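Local coordinates for protein sensor histidine kinase (Clostridium perfringens, PDB 4ONX) that probably senses an extracellular signal through a single cache domain and passes it to the kinase part of the protein, at residues V35-A43 with F146-N154. Residues are numbered along the deposited sequence; the frame is centred on the assembly and turned at random.
Sequences VRNTLKETA and FIMVGKYYN
With CG1 of Val149 turned anti to its backbone N (chi1 176°) and CG2 beside that N, the two methyls of this valine fork toward helix 33-47 and meet different residues of it. CG1 lies 3.7 Å from Leu39 CD2, while CG2 sits 3.7 Å from Ala43 CB, one helical turn further on. Leu39 sets its CG beside its own backbone N and extends its chi2 (-178°), and the two torsions together direct CD2 at Val149 CG1 and at the backbone of the strand, where CD2 is 4.0 Å from Gly150 C. The leucine methyl thus rests against the peptide between Gly150 and Lys151. The helix runs roughly antiparallel to strand 142-153, the axes of the two short segments 153° apart and 8.1 Å from each other at closest approach. In this single cache domain, strand 142-153 is an inner strand of the antiparallel sheet, flanked by 81-86 and 129-139, and the N-terminal helix packs across one face of it. Alternate residues Ile147, Val149, Lys151 and Tyr153 point toward the helix, whereas Met148 turns to the opposite face. Near Val35 the partners are the polar-ended side chains of Tyr153 and Lys151. Tyr153 comes from the opposite direction, its OH 3.6 Å from Val35 CG1 and nearly as close to CG2. The extended aliphatic chain of Lys151 crosses Val35 at about a right angle, with CD 3.9 Å from Val35 CG1; a bend at its last torsion then takes NZ to its salt bridge with Asp78. No hydrogen bond joins helix and strand; the methyl of Thr42 faces Val149 while its OG1 turns back to Thr38 O at 2.7 Å, an acceptor also used by Thr42 N from the opposite face of the carbonyl plane.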
loop_
_atom_site.group_PDB
_atom_site.type_symbol
_atom_site.label_atom_id
_atom_site.label_comp_id
_atom_site.label_asym_id
_atom_site.label_seq_id
_atom_site.Cartn_x
_atom_site.Cartn_y
_atom_site.Cartn_z
ATOM N N VAL E 35 -27.487 16.742 -8.797
ATOM C CA VAL E 35 -26.494 16.892 -7.757
ATOM C C VAL E 35 -27.113 16.592 -6.405
ATOM O O VAL E 35 -26.618 15.755 -5.650
ATOM C CB VAL E 35 -25.916 18.321 -7.745
ATOM C CG1 VAL E 35 -25.020 18.539 -6.541
ATOM C CG2 VAL E 35 -25.154 18.596 -9.029
ATOM N N ARG E 36 -28.204 17.276 -6.099
ATOM C CA ARG E 36 -28.856 17.087 -4.812
ATOM C C ARG E 36 -29.075 15.594 -4.559
ATOM O O ARG E 36 -28.797 15.101 -3.463
ATOM C CB ARG E 36 -30.191 17.859 -4.739
ATOM C CG ARG E 36 -30.044 19.370 -4.967
ATOM C CD ARG E 36 -31.290 20.269 -4.758
ATOM N NE ARG E 36 -30.801 21.607 -4.443
ATOM C CZ ARG E 36 -30.777 22.167 -3.237
ATOM N NH1 ARG E 36 -30.265 23.382 -3.110
ATOM N NH2 ARG E 36 -31.279 21.548 -2.174
ATOM N N ASN E 37 -29.535 14.878 -5.585
ATOM C CA ASN E 37 -29.821 13.441 -5.438
ATOM C C ASN E 37 -28.519 12.666 -5.189
ATOM O O ASN E 37 -28.423 11.921 -4.219
ATOM C CB ASN E 37 -30.644 12.859 -6.612
ATOM C CG ASN E 37 -31.877 12.052 -6.160
ATOM O OD1 ASN E 37 -32.318 12.112 -5.009
ATOM N ND2 ASN E 37 -32.473 11.337 -7.105
ATOM N N THR E 38 -27.502 12.881 -6.023
ATOM C CA THR E 38 -26.222 12.204 -5.829
ATOM C C THR E 38 -25.695 12.348 -4.410
ATOM O O THR E 38 -25.222 11.381 -3.805
ATOM C CB THR E 38 -25.149 12.780 -6.759
ATOM O OG1 THR E 38 -25.569 12.635 -8.112
ATOM C CG2 THR E 38 -23.813 12.069 -6.579
ATOM N N LEU E 39 -25.747 13.560 -3.880
ATOM C CA LEU E 39 -25.253 13.785 -2.540
ATOM C C LEU E 39 -26.035 12.965 -1.517
ATOM O O LEU E 39 -25.447 12.346 -0.626
ATOM C CB LEU E 39 -25.336 15.269 -2.173
ATOM C CG LEU E 39 -24.560 16.285 -3.018
ATOM C CD1 LEU E 39 -24.762 17.678 -2.442
ATOM C CD2 LEU E 39 -23.073 15.968 -3.079
ATOM N N LYS E 40 -27.354 12.958 -1.653
ATOM C CA LYS E 40 -28.215 12.263 -0.691
ATOM C C LYS E 40 -28.020 10.749 -0.765
ATOM O O LYS E 40 -27.826 10.101 0.262
ATOM C CB LYS E 40 -29.686 12.685 -0.919
ATOM C CG LYS E 40 -30.784 12.359 0.185
ATOM C CD LYS E 40 -31.596 11.047 0.119
ATOM C CE LYS E 40 -32.717 11.062 1.174
ATOM N NZ LYS E 40 -33.523 9.802 1.222
ATOM N N GLU E 41 -28.021 10.189 -1.973
ATOM C CA GLU E 41 -27.872 8.730 -2.123
ATOM C C GLU E 41 -26.495 8.295 -1.598
ATOM O O GLU E 41 -26.371 7.327 -0.841
ATOM C CB GLU E 41 -28.144 8.265 -3.571
ATOM C CG GLU E 41 -27.083 8.644 -4.583
ATOM C CD GLU E 41 -27.413 8.143 -5.986
ATOM O OE1 GLU E 41 -28.079 7.088 -6.106
ATOM O OE2 GLU E 41 -26.985 8.787 -6.973
ATOM N N THR E 42 -25.468 9.060 -1.943
ATOM C CA THR E 42 -24.124 8.742 -1.507
ATOM C C THR E 42 -24.030 8.703 0.009
ATOM O O THR E 42 -23.482 7.762 0.591
ATOM C CB THR E 42 -23.129 9.769 -2.054
ATOM O OG1 THR E 42 -23.159 9.733 -3.483
ATOM C CG2 THR E 42 -21.721 9.463 -1.581
ATOM N N ALA E 43 -24.560 9.732 0.648
ATOM C CA ALA E 43 -24.509 9.822 2.100
ATOM C C ALA E 43 -25.345 8.736 2.738
ATOM O O ALA E 43 -24.968 8.163 3.749
ATOM C CB ALA E 43 -24.996 11.188 2.558
ATOM N N PHE E 146 -22.624 11.429 12.193
ATOM C CA PHE E 146 -23.253 11.908 10.980
ATOM C C PHE E 146 -22.280 11.869 9.819
ATOM O O PHE E 146 -21.072 11.741 10.006
ATOM C CB PHE E 146 -23.776 13.341 11.152
ATOM C CG PHE E 146 -22.695 14.386 11.198
ATOM C CD1 PHE E 146 -22.149 14.890 10.019
ATOM C CD2 PHE E 146 -22.251 14.892 12.407
ATOM C CE1 PHE E 146 -21.163 15.858 10.055
ATOM C CE2 PHE E 146 -21.268 15.867 12.445
ATOM C CZ PHE E 146 -20.721 16.346 11.268
ATOM N N ILE E 147 -22.824 12.018 8.615
ATOM C CA ILE E 147 -22.027 12.026 7.409
ATOM C C ILE E 147 -22.408 13.246 6.625
ATOM O O ILE E 147 -23.572 13.526 6.468
ATOM C CB ILE E 147 -22.285 10.777 6.557
ATOM C CG1 ILE E 147 -22.019 9.538 7.400
ATOM C CG2 ILE E 147 -21.422 10.792 5.309
ATOM C CD1 ILE E 147 -22.022 8.249 6.630
HETATM N N MSE E 148 -21.420 13.981 6.149
HETATM C CA MSE E 148 -21.677 15.170 5.358
HETATM C C MSE E 148 -21.064 14.906 4.023
HETATM O O MSE E 148 -19.975 14.333 3.931
HETATM C CB MSE E 148 -21.061 16.389 6.029
HETATM C CG MSE E 148 -21.456 17.692 5.363
HETATM SE SE MSE E 148 -20.261 18.059 3.853
HETATM C CE MSE E 148 -18.811 18.737 4.998
ATOM N N VAL E 149 -21.771 15.285 2.970
ATOM C CA VAL E 149 -21.283 15.104 1.617
ATOM C C VAL E 149 -21.557 16.395 0.880
ATOM O O VAL E 149 -22.659 16.919 0.966
ATOM C CB VAL E 149 -21.997 13.939 0.911
ATOM C CG1 VAL E 149 -21.546 13.827 -0.531
ATOM C CG2 VAL E 149 -21.718 12.633 1.625
ATOM N N GLY E 150 -20.576 16.902 0.138
ATOM C CA GLY E 150 -20.776 18.158 -0.556
ATOM C C GLY E 150 -20.053 18.351 -1.867
ATOM O O GLY E 150 -19.135 17.602 -2.225
ATOM N N LYS E 151 -20.489 19.378 -2.581
ATOM C CA LYS E 151 -19.908 19.751 -3.853
ATOM C C LYS E 151 -19.551 21.215 -3.768
ATOM O O LYS E 151 -20.302 22.003 -3.199
ATOM C CB LYS E 151 -20.909 19.555 -4.987
ATOM C CG LYS E 151 -20.363 19.943 -6.351
ATOM C CD LYS E 151 -21.447 19.876 -7.403
ATOM C CE LYS E 151 -20.940 20.297 -8.770
ATOM N NZ LYS E 151 -19.949 19.330 -9.307
ATOM N N TYR E 152 -18.417 21.582 -4.349
ATOM C CA TYR E 152 -17.970 22.958 -4.334
ATOM C C TYR E 152 -18.278 23.650 -5.649
ATOM O O TYR E 152 -18.202 23.039 -6.711
ATOM C CB TYR E 152 -16.467 23.040 -4.039
ATOM C CG TYR E 152 -15.927 24.459 -4.109
ATOM C CD1 TYR E 152 -16.099 25.345 -3.048
ATOM C CD2 TYR E 152 -15.261 24.918 -5.245
ATOM C CE1 TYR E 152 -15.624 26.648 -3.116
ATOM C CE2 TYR E 152 -14.776 26.219 -5.317
ATOM C CZ TYR E 152 -14.961 27.082 -4.251
ATOM O OH TYR E 152 -14.486 28.379 -4.312
ATOM N N TYR E 153 -18.631 24.931 -5.552
ATOM C CA TYR E 153 -18.914 25.776 -6.703
ATOM C C TYR E 153 -18.049 27.033 -6.581
ATOM O O TYR E 153 -17.946 27.640 -5.502
ATOM C CB TYR E 153 -20.392 26.154 -6.756
ATOM C CG TYR E 153 -21.364 25.002 -6.988
ATOM C CD1 TYR E 153 -21.682 24.580 -8.273
ATOM C CD2 TYR E 153 -22.002 24.377 -5.924
ATOM C CE1 TYR E 153 -22.584 23.548 -8.490
ATOM C CE2 TYR E 153 -22.907 23.344 -6.131
ATOM C CZ TYR E 153 -23.199 22.933 -7.414
ATOM O OH TYR E 153 -24.105 21.901 -7.618
ATOM N N ASN E 154 -17.445 27.419 -7.703
ATOM C CA ASN E 154 -16.556 28.574 -7.773
ATOM C C ASN E 154 -17.292 29.901 -7.564
ATOM O O ASN E 154 -18.093 30.326 -8.404
ATOM C CB ASN E 154 -15.843 28.582 -9.130
ATOM C CG ASN E 154 -15.187 27.245 -9.453
ATOM O OD1 ASN E 154 -15.274 26.291 -8.677
ATOM N ND2 ASN E 154 -14.542 27.168 -10.612
#